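Local atomic coordinates of peptide ABC transporter permease (PDB entry 6EXS), a protein that probably carries peptides across the membrane, among them a thioalcohol-conjugated malodour precursor, as a POT family transporter of the major facilitator superfamily. Residues Y42-I47 with L309-L314; I266-M271 with K286-L291; M352-L355 with Q361-L364. All coordinates share one frame; numbering follows the deposited sequence.

Interaction 1 (Y42-I47 with L309-L314)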
ATOM      1  N   TYR A  42      18.993  -4.078   2.830  1.00 34.50           N
ATOM      2  CA  TYR A  42      19.675  -4.920   1.850  1.00 34.71           C
ATOM      3  C   TYR A  42      20.230  -4.076   0.684  1.00 40.79           C
ATOM      4  O   TYR A  42      21.341  -4.325   0.242  1.00 41.19           O
ATOM      5  CB  TYR A  42      18.710  -5.987   1.321  1.00 34.94           C
ATOM      6  CG  TYR A  42      19.275  -6.848   0.215  1.00 36.17           C
ATOM      7  CD1 TYR A  42      20.435  -7.598   0.411  1.00 37.69           C
ATOM      8  CD2 TYR A  42      18.624  -6.960  -1.011  1.00 37.06           C
ATOM      9  CE1 TYR A  42      20.936  -8.430  -0.588  1.00 38.46           C
ATOM     10  CE2 TYR A  42      19.113  -7.795  -2.017  1.00 38.66           C
ATOM     11  CZ  TYR A  42      20.273  -8.527  -1.801  1.00 46.60           C
ATOM     12  OH  TYR A  42      20.768  -9.351  -2.784  1.00 48.32           O
ATOM     13  N   MET A  43      19.472  -3.061   0.217  1.00 37.14           N
ATOM     14  CA  MET A  43      19.898  -2.173  -0.867  1.00 36.47           C
ATOM     15  C   MET A  43      21.061  -1.222  -0.510  1.00 41.72           C
ATOM     16  O   MET A  43      22.058  -1.209  -1.240  1.00 41.96           O
ATOM     17  CB  MET A  43      18.709  -1.382  -1.421  1.00 37.72           C
ATOM     18  CG  MET A  43      17.744  -2.238  -2.201  1.00 40.52           C
ATOM     19  SD  MET A  43      16.527  -1.263  -3.089  1.00 44.38           S
ATOM     20  CE  MET A  43      15.423  -0.823  -1.776  1.00 39.57           C
ATOM     21  N   TYR A  44      20.936  -0.404   0.572  1.00 38.26           N
ATOM     22  CA  TYR A  44      21.980   0.580   0.868  1.00 39.16           C
ATOM     23  C   TYR A  44      23.112   0.060   1.768  1.00 43.34           C
ATOM     24  O   TYR A  44      24.164   0.716   1.821  1.00 43.64           O
ATOM     25  CB  TYR A  44      21.411   1.915   1.389  1.00 40.82           C
ATOM     26  CG  TYR A  44      21.144   2.003   2.876  1.00 42.60           C
ATOM     27  CD1 TYR A  44      19.947   1.551   3.414  1.00 43.55           C
ATOM     28  CD2 TYR A  44      22.043   2.638   3.731  1.00 43.98           C
ATOM     29  CE1 TYR A  44      19.680   1.654   4.775  1.00 44.83           C
ATOM     30  CE2 TYR A  44      21.775   2.772   5.092  1.00 44.19           C
ATOM     31  CZ  TYR A  44      20.594   2.269   5.611  1.00 49.51           C
ATOM     32  OH  TYR A  44      20.307   2.370   6.950  1.00 48.91           O
ATOM     33  N   PHE A  45      22.950  -1.116   2.422  1.00 39.31           N
ATOM     34  CA  PHE A  45      24.056  -1.666   3.219  1.00 39.32           C
ATOM     35  C   PHE A  45      25.206  -2.024   2.261  1.00 47.17           C
ATOM     36  O   PHE A  45      24.948  -2.431   1.121  1.00 47.85           O
ATOM     37  CB  PHE A  45      23.643  -2.888   4.069  1.00 39.27           C
ATOM     38  CG  PHE A  45      22.931  -2.648   5.393  1.00 38.81           C
ATOM     39  CD1 PHE A  45      22.409  -1.394   5.711  1.00 40.39           C
ATOM     40  CD2 PHE A  45      22.752  -3.687   6.306  1.00 38.66           C
ATOM     41  CE1 PHE A  45      21.739  -1.182   6.926  1.00 39.56           C
ATOM     42  CE2 PHE A  45      22.093  -3.471   7.525  1.00 39.51           C
ATOM     43  CZ  PHE A  45      21.597  -2.221   7.828  1.00 37.05           C
ATOM     44  N   ALA A  46      26.468  -1.814   2.706  1.00 44.21           N
ATOM     45  CA  ALA A  46      27.669  -2.095   1.923  1.00 44.77           C
ATOM     46  C   ALA A  46      27.767  -3.562   1.490  1.00 48.16           C
ATOM     47  O   ALA A  46      27.154  -4.428   2.118  1.00 47.52           O
ATOM     48  CB  ALA A  46      28.905  -1.701   2.719  1.00 46.73           C
ATOM     49  N   ILE A  47      28.540  -3.834   0.409  1.00 45.25           N
ATOM     50  CA  ILE A  47      28.781  -5.176  -0.148  1.00 44.75           C
ATOM     51  C   ILE A  47      29.394  -6.095   0.924  1.00 49.48           C
ATOM     52  O   ILE A  47      28.983  -7.258   1.025  1.00 48.49           O
ATOM     53  CB  ILE A  47      29.650  -5.132  -1.445  1.00 48.47           C
ATOM     54  CG1 ILE A  47      29.129  -4.092  -2.484  1.00 48.08           C
ATOM     55  CG2 ILE A  47      29.826  -6.525  -2.069  1.00 49.48           C
ATOM     56  CD1 ILE A  47      27.990  -4.525  -3.403  1.00 46.66           C
ATOM     57  N   LEU A 309      11.997   7.720   7.764  1.00 38.37           N
ATOM     58  CA  LEU A 309      11.979   7.792   9.230  1.00 38.76           C
ATOM     59  C   LEU A 309      12.813   6.699   9.924  1.00 43.31           C
ATOM     60  O   LEU A 309      13.453   6.986  10.941  1.00 43.81           O
ATOM     61  CB  LEU A 309      10.533   7.813   9.755  1.00 38.11           C
ATOM     62  CG  LEU A 309      10.296   8.380  11.169  1.00 41.96           C
ATOM     63  CD1 LEU A 309      10.882   9.796  11.329  1.00 42.47           C
ATOM     64  CD2 LEU A 309       8.804   8.358  11.517  1.00 40.79           C
ATOM     65  N   ASN A 310      12.834   5.472   9.352  1.00 38.35           N
ATOM     66  CA  ASN A 310      13.596   4.320   9.856  1.00 37.86           C
ATOM     67  C   ASN A 310      15.141   4.471   9.724  1.00 42.46           C
ATOM     68  O   ASN A 310      15.863   4.101  10.657  1.00 41.43           O
ATOM     69  CB  ASN A 310      13.104   3.012   9.210  1.00 36.32           C
ATOM     70  CG  ASN A 310      13.034   2.991   7.701  1.00 44.74           C
ATOM     71  OD1 ASN A 310      13.026   4.024   7.029  1.00 35.61           O
ATOM     72  ND2 ASN A 310      12.944   1.794   7.137  1.00 33.74           N
ATOM     73  N   ILE A 311      15.640   4.993   8.563  1.00 40.09           N
ATOM     74  CA  ILE A 311      17.068   5.247   8.318  1.00 40.81           C
ATOM     75  C   ILE A 311      17.525   6.383   9.250  1.00 47.13           C
ATOM     76  O   ILE A 311      18.627   6.321   9.793  1.00 46.91           O
ATOM     77  CB  ILE A 311      17.394   5.551   6.831  1.00 44.29           C
ATOM     78  CG1 ILE A 311      16.981   4.395   5.895  1.00 43.87           C
ATOM     79  CG2 ILE A 311      18.885   5.894   6.653  1.00 46.23           C
ATOM     80  CD1 ILE A 311      17.228   4.686   4.376  1.00 47.87           C
ATOM     81  N   TYR A 312      16.656   7.404   9.447  1.00 45.16           N
ATOM     82  CA  TYR A 312      16.911   8.531  10.355  1.00 45.39           C
ATOM     83  C   TYR A 312      17.031   8.026  11.793  1.00 49.55           C
ATOM     84  O   TYR A 312      17.926   8.457  12.504  1.00 51.92           O
ATOM     85  CB  TYR A 312      15.808   9.598  10.246  1.00 45.73           C
ATOM     86  CG  TYR A 312      16.077  10.850  11.056  1.00 47.19           C
ATOM     87  CD1 TYR A 312      17.075  11.748  10.681  1.00 49.71           C
ATOM     88  CD2 TYR A 312      15.317  11.154  12.181  1.00 47.69           C
ATOM     89  CE1 TYR A 312      17.299  12.923  11.398  1.00 51.15           C
ATOM     90  CE2 TYR A 312      15.546  12.315  12.919  1.00 49.56           C
ATOM     91  CZ  TYR A 312      16.535  13.199  12.522  1.00 58.35           C
ATOM     92  OH  TYR A 312      16.756  14.348  13.239  1.00 60.15           O
ATOM     93  N   GLY A 313      16.163   7.096  12.183  1.00 43.49           N
ATOM     94  CA  GLY A 313      16.201   6.479  13.500  1.00 43.03           C
ATOM     95  C   GLY A 313      17.477   5.680  13.694  1.00 47.41           C
ATOM     96  O   GLY A 313      18.160   5.843  14.708  1.00 48.80           O
ATOM     97  N   LEU A 314      17.829   4.837  12.698  1.00 41.60           N
ATOM     98  CA  LEU A 314      19.039   4.004  12.703  1.00 40.65           C
ATOM     99  C   LEU A 314      20.327   4.836  12.779  1.00 45.80           C
ATOM    100  O   LEU A 314      21.264   4.478  13.509  1.00 47.25           O
ATOM    101  CB  LEU A 314      19.043   3.079  11.454  1.00 39.45           C
ATOM    102  CG  LEU A 314      20.218   2.106  11.248  1.00 42.89           C
ATOM    103  CD1 LEU A 314      20.366   1.128  12.412  1.00 43.26           C
ATOM    104  CD2 LEU A 314      20.039   1.317   9.996  1.00 42.44           C
TER
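Tyr44 and Ile311 set the spacing of this contact, their CA atoms 10.1 Å apart where the last turn of helix 16-44 faces the short helix 309-316. At that distance the backbones do not meet, and the gap is bridged by long side chains. Tyr44 does most of the bridging. Its first torsion (chi1 86°) puts CG in the crowded position between the backbone N and the carbonyl carbon, and the ring extends toward Ile311. Tyr44 CE1 comes within 3.9 Å of Ile311 CD1, while Tyr44 OH passes alongside the other branch, 3.8 Å from Ile311 CG2. Further on, Tyr44 OH lies close to Leu314 CD2, at 3.2 Å. Leu314 CD2 also sits near the plane of the Phe45 ring, at its edge, 4.3 Å from Phe45 CE1. Phe45, the first residue to leave helical geometry, also places CD1 over the centre of the Tyr44 ring, so the two aromatics pack on each other as well as on the partner helix. On the same helix as Tyr44, the preceding turn adds Ile40, which touches Ile311, and Phe41, which touches Leu314. By comparison with other POT transporters, these helix ends probably belong to the extracellular gate. Since the phenol oxygen meets only aliphatic carbons of 309-314, the contact rests on van der Waals fit, consistent with an interface that can part and re-form during transport.

Interaction 2 (I266-M271 with K286-L291)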
ATOM      1  N   ILE A 266      -6.838  12.062 -15.174  1.00 58.69           N
ATOM      2  CA  ILE A 266      -7.584  11.245 -16.142  1.00 59.07           C
ATOM      3  C   ILE A 266      -8.885  10.708 -15.520  1.00 63.54           C
ATOM      4  O   ILE A 266      -9.933  10.761 -16.166  1.00 64.10           O
ATOM      5  CB  ILE A 266      -6.687  10.118 -16.747  1.00 61.77           C
ATOM      6  CG1 ILE A 266      -5.595  10.714 -17.674  1.00 63.67           C
ATOM      7  CG2 ILE A 266      -7.513   9.050 -17.499  1.00 62.18           C
ATOM      8  CD1 ILE A 266      -4.393   9.776 -17.972  1.00 70.43           C
ATOM      9  N   TYR A 267      -8.820  10.237 -14.261  1.00 59.58           N
ATOM     10  CA  TYR A 267      -9.969   9.686 -13.548  1.00 59.35           C
ATOM     11  C   TYR A 267     -11.009  10.735 -13.198  1.00 61.43           C
ATOM     12  O   TYR A 267     -12.178  10.532 -13.528  1.00 61.67           O
ATOM     13  CB  TYR A 267      -9.541   8.866 -12.316  1.00 60.55           C
ATOM     14  CG  TYR A 267      -9.143   7.451 -12.682  1.00 63.33           C
ATOM     15  CD1 TYR A 267     -10.102   6.445 -12.798  1.00 65.71           C
ATOM     16  CD2 TYR A 267      -7.822   7.130 -12.981  1.00 63.57           C
ATOM     17  CE1 TYR A 267      -9.749   5.153 -13.179  1.00 66.73           C
ATOM     18  CE2 TYR A 267      -7.461   5.846 -13.380  1.00 63.95           C
ATOM     19  CZ  TYR A 267      -8.428   4.858 -13.467  1.00 73.07           C
ATOM     20  OH  TYR A 267      -8.082   3.588 -13.843  1.00 75.09           O
ATOM     21  N   PHE A 268     -10.602  11.855 -12.568  1.00 56.21           N
ATOM     22  CA  PHE A 268     -11.548  12.915 -12.213  1.00 56.33           C
ATOM     23  C   PHE A 268     -12.170  13.568 -13.457  1.00 61.94           C
ATOM     24  O   PHE A 268     -13.374  13.830 -13.453  1.00 62.42           O
ATOM     25  CB  PHE A 268     -10.936  13.952 -11.247  1.00 57.65           C
ATOM     26  CG  PHE A 268     -10.877  13.523  -9.793  1.00 57.26           C
ATOM     27  CD1 PHE A 268     -12.031  13.476  -9.015  1.00 59.51           C
ATOM     28  CD2 PHE A 268      -9.665  13.195  -9.195  1.00 57.36           C
ATOM     29  CE1 PHE A 268     -11.975  13.076  -7.674  1.00 58.86           C
ATOM     30  CE2 PHE A 268      -9.610  12.799  -7.854  1.00 58.50           C
ATOM     31  CZ  PHE A 268     -10.765  12.743  -7.104  1.00 56.70           C
ATOM     32  N   THR A 269     -11.368  13.763 -14.531  1.00 58.77           N
ATOM     33  CA  THR A 269     -11.808  14.341 -15.809  1.00 60.01           C
ATOM     34  C   THR A 269     -12.869  13.459 -16.477  1.00 64.48           C
ATOM     35  O   THR A 269     -13.922  13.983 -16.834  1.00 65.72           O
ATOM     36  CB  THR A 269     -10.609  14.664 -16.720  1.00 65.83           C
ATOM     37  OG1 THR A 269      -9.718  15.542 -16.024  1.00 63.88           O
ATOM     38  CG2 THR A 269     -11.020  15.297 -18.038  1.00 65.70           C
ATOM     39  N   THR A 270     -12.611  12.132 -16.612  1.00 59.78           N
ATOM     40  CA  THR A 270     -13.541  11.147 -17.205  1.00 59.70           C
ATOM     41  C   THR A 270     -14.902  11.132 -16.490  1.00 64.04           C
ATOM     42  O   THR A 270     -15.937  11.054 -17.152  1.00 65.40           O
ATOM     43  CB  THR A 270     -12.897   9.745 -17.228  1.00 64.47           C
ATOM     44  OG1 THR A 270     -11.696   9.795 -17.999  1.00 65.90           O
ATOM     45  CG2 THR A 270     -13.817   8.675 -17.794  1.00 60.00           C
ATOM     46  N   MET A 271     -14.890  11.214 -15.147  1.00 59.23           N
ATOM     47  CA  MET A 271     -16.095  11.206 -14.324  1.00 59.12           C
ATOM     48  C   MET A 271     -16.890  12.506 -14.414  1.00 65.65           C
ATOM     49  O   MET A 271     -18.116  12.451 -14.533  1.00 65.68           O
ATOM     50  CB  MET A 271     -15.773  10.829 -12.875  1.00 59.73           C
ATOM     51  CG  MET A 271     -15.501   9.357 -12.709  1.00 61.62           C
ATOM     52  SD  MET A 271     -15.483   8.823 -10.992  1.00 64.21           S
ATOM     53  CE  MET A 271     -13.788   9.182 -10.564  1.00 60.23           C
ATOM     54  N   LYS A 286     -16.648  16.209  -7.485  1.00 65.38           N
ATOM     55  CA  LYS A 286     -15.873  17.418  -7.186  1.00 65.46           C
ATOM     56  C   LYS A 286     -15.652  17.583  -5.674  1.00 67.81           C
ATOM     57  O   LYS A 286     -14.622  18.122  -5.262  1.00 66.98           O
ATOM     58  CB  LYS A 286     -16.452  18.686  -7.852  1.00 69.75           C
ATOM     59  CG  LYS A 286     -17.903  19.008  -7.524  1.00 86.43           C
ATOM     60  CD  LYS A 286     -18.292  20.374  -8.064  1.00 99.48           C
ATOM     61  CE  LYS A 286     -19.725  20.740  -7.764  1.00110.05           C
ATOM     62  NZ  LYS A 286     -20.649  20.273  -8.828  1.00119.31           N
ATOM     63  N   ALA A 287     -16.587  17.055  -4.854  1.00 63.56           N
ATOM     64  CA  ALA A 287     -16.500  17.054  -3.394  1.00 62.99           C
ATOM     65  C   ALA A 287     -15.378  16.123  -2.909  1.00 66.03           C
ATOM     66  O   ALA A 287     -14.878  16.316  -1.801  1.00 65.06           O
ATOM     67  CB  ALA A 287     -17.825  16.622  -2.789  1.00 63.80           C
ATOM     68  N   PHE A 288     -14.991  15.119  -3.738  1.00 62.71           N
ATOM     69  CA  PHE A 288     -13.929  14.164  -3.425  1.00 61.73           C
ATOM     70  C   PHE A 288     -12.521  14.722  -3.690  1.00 63.85           C
ATOM     71  O   PHE A 288     -11.577  14.295  -3.024  1.00 62.82           O
ATOM     72  CB  PHE A 288     -14.138  12.802  -4.127  1.00 63.77           C
ATOM     73  CG  PHE A 288     -13.299  11.690  -3.522  1.00 65.51           C
ATOM     74  CD1 PHE A 288     -13.740  10.991  -2.405  1.00 69.14           C
ATOM     75  CD2 PHE A 288     -12.044  11.377  -4.042  1.00 68.14           C
ATOM     76  CE1 PHE A 288     -12.946   9.993  -1.824  1.00 69.38           C
ATOM     77  CE2 PHE A 288     -11.251  10.383  -3.458  1.00 70.09           C
ATOM     78  CZ  PHE A 288     -11.709   9.694  -2.356  1.00 67.91           C
ATOM     79  N   ILE A 289     -12.380  15.667  -4.649  1.00 59.57           N
ATOM     80  CA  ILE A 289     -11.108  16.319  -5.008  1.00 58.64           C
ATOM     81  C   ILE A 289     -10.344  16.814  -3.738  1.00 61.69           C
ATOM     82  O   ILE A 289      -9.187  16.413  -3.604  1.00 59.36           O
ATOM     83  CB  ILE A 289     -11.286  17.420  -6.103  1.00 62.62           C
ATOM     84  CG1 ILE A 289     -11.647  16.782  -7.459  1.00 62.90           C
ATOM     85  CG2 ILE A 289     -10.039  18.303  -6.232  1.00 63.35           C
ATOM     86  CD1 ILE A 289     -12.355  17.708  -8.473  1.00 71.09           C
ATOM     87  N   PRO A 290     -10.937  17.598  -2.778  1.00 59.74           N
ATOM     88  CA  PRO A 290     -10.168  17.994  -1.577  1.00 59.05           C
ATOM     89  C   PRO A 290      -9.771  16.800  -0.712  1.00 60.51           C
ATOM     90  O   PRO A 290      -8.663  16.800  -0.167  1.00 59.40           O
ATOM     91  CB  PRO A 290     -11.120  18.933  -0.830  1.00 62.00           C
ATOM     92  CG  PRO A 290     -12.124  19.353  -1.834  1.00 67.73           C
ATOM     93  CD  PRO A 290     -12.292  18.187  -2.739  1.00 62.44           C
ATOM     94  N   LEU A 291     -10.658  15.768  -0.620  1.00 55.73           N
ATOM     95  CA  LEU A 291     -10.405  14.516   0.113  1.00 53.22           C
ATOM     96  C   LEU A 291      -9.232  13.739  -0.538  1.00 54.58           C
ATOM     97  O   LEU A 291      -8.496  13.048   0.174  1.00 52.97           O
ATOM     98  CB  LEU A 291     -11.669  13.630   0.177  1.00 52.90           C
ATOM     99  CG  LEU A 291     -12.858  14.152   0.994  1.00 58.83           C
ATOM    100  CD1 LEU A 291     -14.134  13.443   0.602  1.00 59.56           C
ATOM    101  CD2 LEU A 291     -12.641  13.966   2.475  1.00 60.77           C
TER
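Phe268 is the single side chain through which 266-271 touches 286-291, and it meets both Phe288 and Ile289. The contact is helix-helix packing in the major facilitator fold as bacterial POT proteins elaborate it: helix 249-273 belongs to the extra helical hairpin inserted in sequence between the two six-helix bundles, and helix 279-302 opens the second bundle. Over one face of the Phe268 ring lies Ile289 CG1, in a CH-pi contact 3.9 Å from the ring centroid and 20° off the normal, displaced toward the CD1-CE1 side of the ring. Phe288 approaches differently. Its CD2 stands 3.6 Å from Phe268 CZ, each atom near the plane of the other ring, so the phenyl groups meet edge against edge rather than stacking, and their side chains cross at about a right angle.

What positions these groups lies in the next shell. With CG anti to its backbone N (chi1 -163°), Phe288 brings its ring edge to Phe268, and Leu291 CB lies over the rim of one face. Met433 and Val436 of helix 430-451 also touch Phe288, while Val285 packs against Phe268. The backbone is kinked here because Pro290 has no N-H to give to the turn before, and the bond from Ile289 N to Lys286 O is long and weak at 3.4 Å. Across the hairpin helix, Ile266 O accepts two bonds from Thr270, reaching it from opposite faces of the carbonyl plane: one from the backbone N at 3.0 Å, the other from OG1 at 2.7 Å.

Interaction 3 (M352-L355 with Q361-L364)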
ATOM      1  N   MET A 352     -15.859   2.141  17.748  1.00 83.98           N
ATOM      2  CA  MET A 352     -16.855   2.285  18.804  1.00 86.05           C
ATOM      3  C   MET A 352     -17.058   3.757  19.197  1.00 91.23           C
ATOM      4  O   MET A 352     -18.190   4.144  19.490  1.00 92.16           O
ATOM      5  CB  MET A 352     -16.524   1.400  20.013  1.00 89.00           C
ATOM      6  CG  MET A 352     -16.949  -0.053  19.829  1.00 93.22           C
ATOM      7  SD  MET A 352     -18.750  -0.296  19.683  1.00 99.13           S
ATOM      8  CE  MET A 352     -18.878  -0.799  17.952  1.00 94.96           C
ATOM      9  N   ILE A 353     -15.976   4.578  19.160  1.00 87.26           N
ATOM     10  CA  ILE A 353     -16.017   6.020  19.453  1.00 87.76           C
ATOM     11  C   ILE A 353     -16.985   6.712  18.472  1.00 91.66           C
ATOM     12  O   ILE A 353     -17.871   7.445  18.924  1.00 92.66           O
ATOM     13  CB  ILE A 353     -14.595   6.678  19.468  1.00 90.44           C
ATOM     14  CG1 ILE A 353     -13.602   5.963  20.435  1.00 90.74           C
ATOM     15  CG2 ILE A 353     -14.649   8.187  19.742  1.00 92.19           C
ATOM     16  CD1 ILE A 353     -14.001   5.820  21.960  1.00101.17           C
ATOM     17  N   TRP A 354     -16.846   6.435  17.146  1.00 86.61           N
ATOM     18  CA  TRP A 354     -17.719   6.983  16.099  1.00 86.46           C
ATOM     19  C   TRP A 354     -19.156   6.453  16.209  1.00 90.72           C
ATOM     20  O   TRP A 354     -20.094   7.210  15.953  1.00 91.09           O
ATOM     21  CB  TRP A 354     -17.187   6.697  14.679  1.00 84.00           C
ATOM     22  CG  TRP A 354     -15.786   7.140  14.339  1.00 84.01           C
ATOM     23  CD1 TRP A 354     -14.935   6.519  13.472  1.00 85.80           C
ATOM     24  CD2 TRP A 354     -15.116   8.344  14.760  1.00 84.19           C
ATOM     25  NE1 TRP A 354     -13.768   7.237  13.350  1.00 84.84           N
ATOM     26  CE2 TRP A 354     -13.846   8.355  14.140  1.00 87.10           C
ATOM     27  CE3 TRP A 354     -15.446   9.393  15.637  1.00 86.54           C
ATOM     28  CZ2 TRP A 354     -12.914   9.377  14.356  1.00 86.50           C
ATOM     29  CZ3 TRP A 354     -14.511  10.388  15.871  1.00 88.09           C
ATOM     30  CH2 TRP A 354     -13.275  10.391  15.212  1.00 87.77           C
ATOM     31  N   LEU A 355     -19.324   5.156  16.562  1.00 86.90           N
ATOM     32  CA  LEU A 355     -20.637   4.506  16.705  1.00 87.46           C
ATOM     33  C   LEU A 355     -21.444   5.078  17.877  1.00 92.35           C
ATOM     34  O   LEU A 355     -22.672   5.169  17.779  1.00 93.13           O
ATOM     35  CB  LEU A 355     -20.496   2.986  16.838  1.00 86.90           C
ATOM     36  CG  LEU A 355     -21.697   2.178  16.369  1.00 92.09           C
ATOM     37  CD1 LEU A 355     -21.291   1.169  15.318  1.00 91.17           C
ATOM     38  CD2 LEU A 355     -22.401   1.509  17.541  1.00 95.78           C
ATOM     39  N   GLN A 361     -21.266  12.470  14.934  1.00 82.17           N
ATOM     40  CA  GLN A 361     -19.866  12.154  14.616  1.00 79.70           C
ATOM     41  C   GLN A 361     -19.244  13.106  13.565  1.00 81.83           C
ATOM     42  O   GLN A 361     -19.996  13.661  12.752  1.00 81.84           O
ATOM     43  CB  GLN A 361     -19.716  10.670  14.197  1.00 79.43           C
ATOM     44  CG  GLN A 361     -20.127  10.330  12.764  1.00 84.20           C
ATOM     45  CD  GLN A 361     -19.738   8.915  12.423  1.00100.71           C
ATOM     46  OE1 GLN A 361     -18.614   8.643  12.001  1.00 97.04           O
ATOM     47  NE2 GLN A 361     -20.643   7.976  12.633  1.00 91.18           N
ATOM     48  N   PRO A 362     -17.893  13.301  13.546  1.00 76.42           N
ATOM     49  CA  PRO A 362     -17.300  14.183  12.529  1.00 75.65           C
ATOM     50  C   PRO A 362     -17.492  13.650  11.114  1.00 77.88           C
ATOM     51  O   PRO A 362     -17.560  12.435  10.906  1.00 75.94           O
ATOM     52  CB  PRO A 362     -15.815  14.223  12.907  1.00 76.50           C
ATOM     53  CG  PRO A 362     -15.583  12.982  13.665  1.00 80.11           C
ATOM     54  CD  PRO A 362     -16.849  12.741  14.431  1.00 76.81           C
ATOM     55  N   SER A 363     -17.583  14.573  10.146  1.00 74.85           N
ATOM     56  CA  SER A 363     -17.768  14.260   8.733  1.00 73.93           C
ATOM     57  C   SER A 363     -16.492  13.699   8.085  1.00 76.40           C
ATOM     58  O   SER A 363     -15.421  13.698   8.701  1.00 75.21           O
ATOM     59  CB  SER A 363     -18.259  15.493   7.982  1.00 77.73           C
ATOM     60  OG  SER A 363     -17.262  16.498   7.891  1.00 85.03           O
ATOM     61  N   LEU A 364     -16.624  13.222   6.834  1.00 72.26           N
ATOM     62  CA  LEU A 364     -15.555  12.662   6.007  1.00 70.30           C
ATOM     63  C   LEU A 364     -14.387  13.659   5.901  1.00 71.07           C
ATOM     64  O   LEU A 364     -13.232  13.291   6.132  1.00 69.34           O
ATOM     65  CB  LEU A 364     -16.129  12.365   4.606  1.00 70.80           C
ATOM     66  CG  LEU A 364     -15.939  10.963   4.040  1.00 74.83           C
ATOM     67  CD1 LEU A 364     -17.031  10.640   3.041  1.00 75.46           C
ATOM     68  CD2 LEU A 364     -14.594  10.831   3.364  1.00 77.62           C
TER
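Two first torsions bring Trp354 and Gln361 together: Trp354 holds CG beside its own backbone N and anti to the carbonyl carbon (chi1 -55°), while Gln361 tucks CG between its N and carbonyl carbon (chi1 79°) and then runs extended to the amide. The setting is a helical hairpin of the major facilitator fold, in which helix 338-357 turns tightly into helix 364-389, and the contact closes the turn on itself. The nearest CA atoms, those of Trp354 and Gln361, are 5.8 Å apart.

With its chain crossing that of the tryptophan at about a right angle, Gln361 lays its amide roughly parallel to the indole, the two planes 25° apart. Gln361 OE1 comes to 3.6 Å from Trp354 CB and lies obliquely to the ring. On the other branch, Gln361 NE2 sits 3.5 Å from Trp354 O, but the angle is too poor for a hydrogen bond. The amide finds its polar partners elsewhere: NE2 donates to Gly358 O within the turn, and OE1 accepts from Lys367 on the following helix. These two bonds fix the amide's rotation. Lys367 also makes a cation-pi contact with Trp354, so one ammonium group ties the indole and the amide to the start of helix 364-389.

Pro362 packs against the six-membered ring of the indole. Gln361 and Pro362 both keep polyproline-II backbone angles, carrying the chain past that ring to Ser363, the N-cap of the next helix. Here the packing is purely apolar and oblique to the ring: Pro362 CD lies 3.8 Å from Trp354 CE3, and Pro362 CG reaches to 3.6 Å from Trp354 CZ3.

Overall arrangement
The three contacts illustrate how chemistry follows place in a transporter fold. Interaction 2 is mostly buried and wholly apolar across its helices, while interaction 1 is partly buried and spans a wider gap between helix ends. Interaction 3 lies at the surface and adds polar and cationic partners to its apolar packing. Interactions 1 and 2 lie on opposite sides of the chain's centre, about 38 Å apart between centres, yet helices 279-302 and 309-316, one in each, follow each other in sequence. Interactions 2 and 3 touch directly, Leu291 CD2 lying 3.8 Å from Leu364 O, which joins helix 279-302 to the start of helix 364-389.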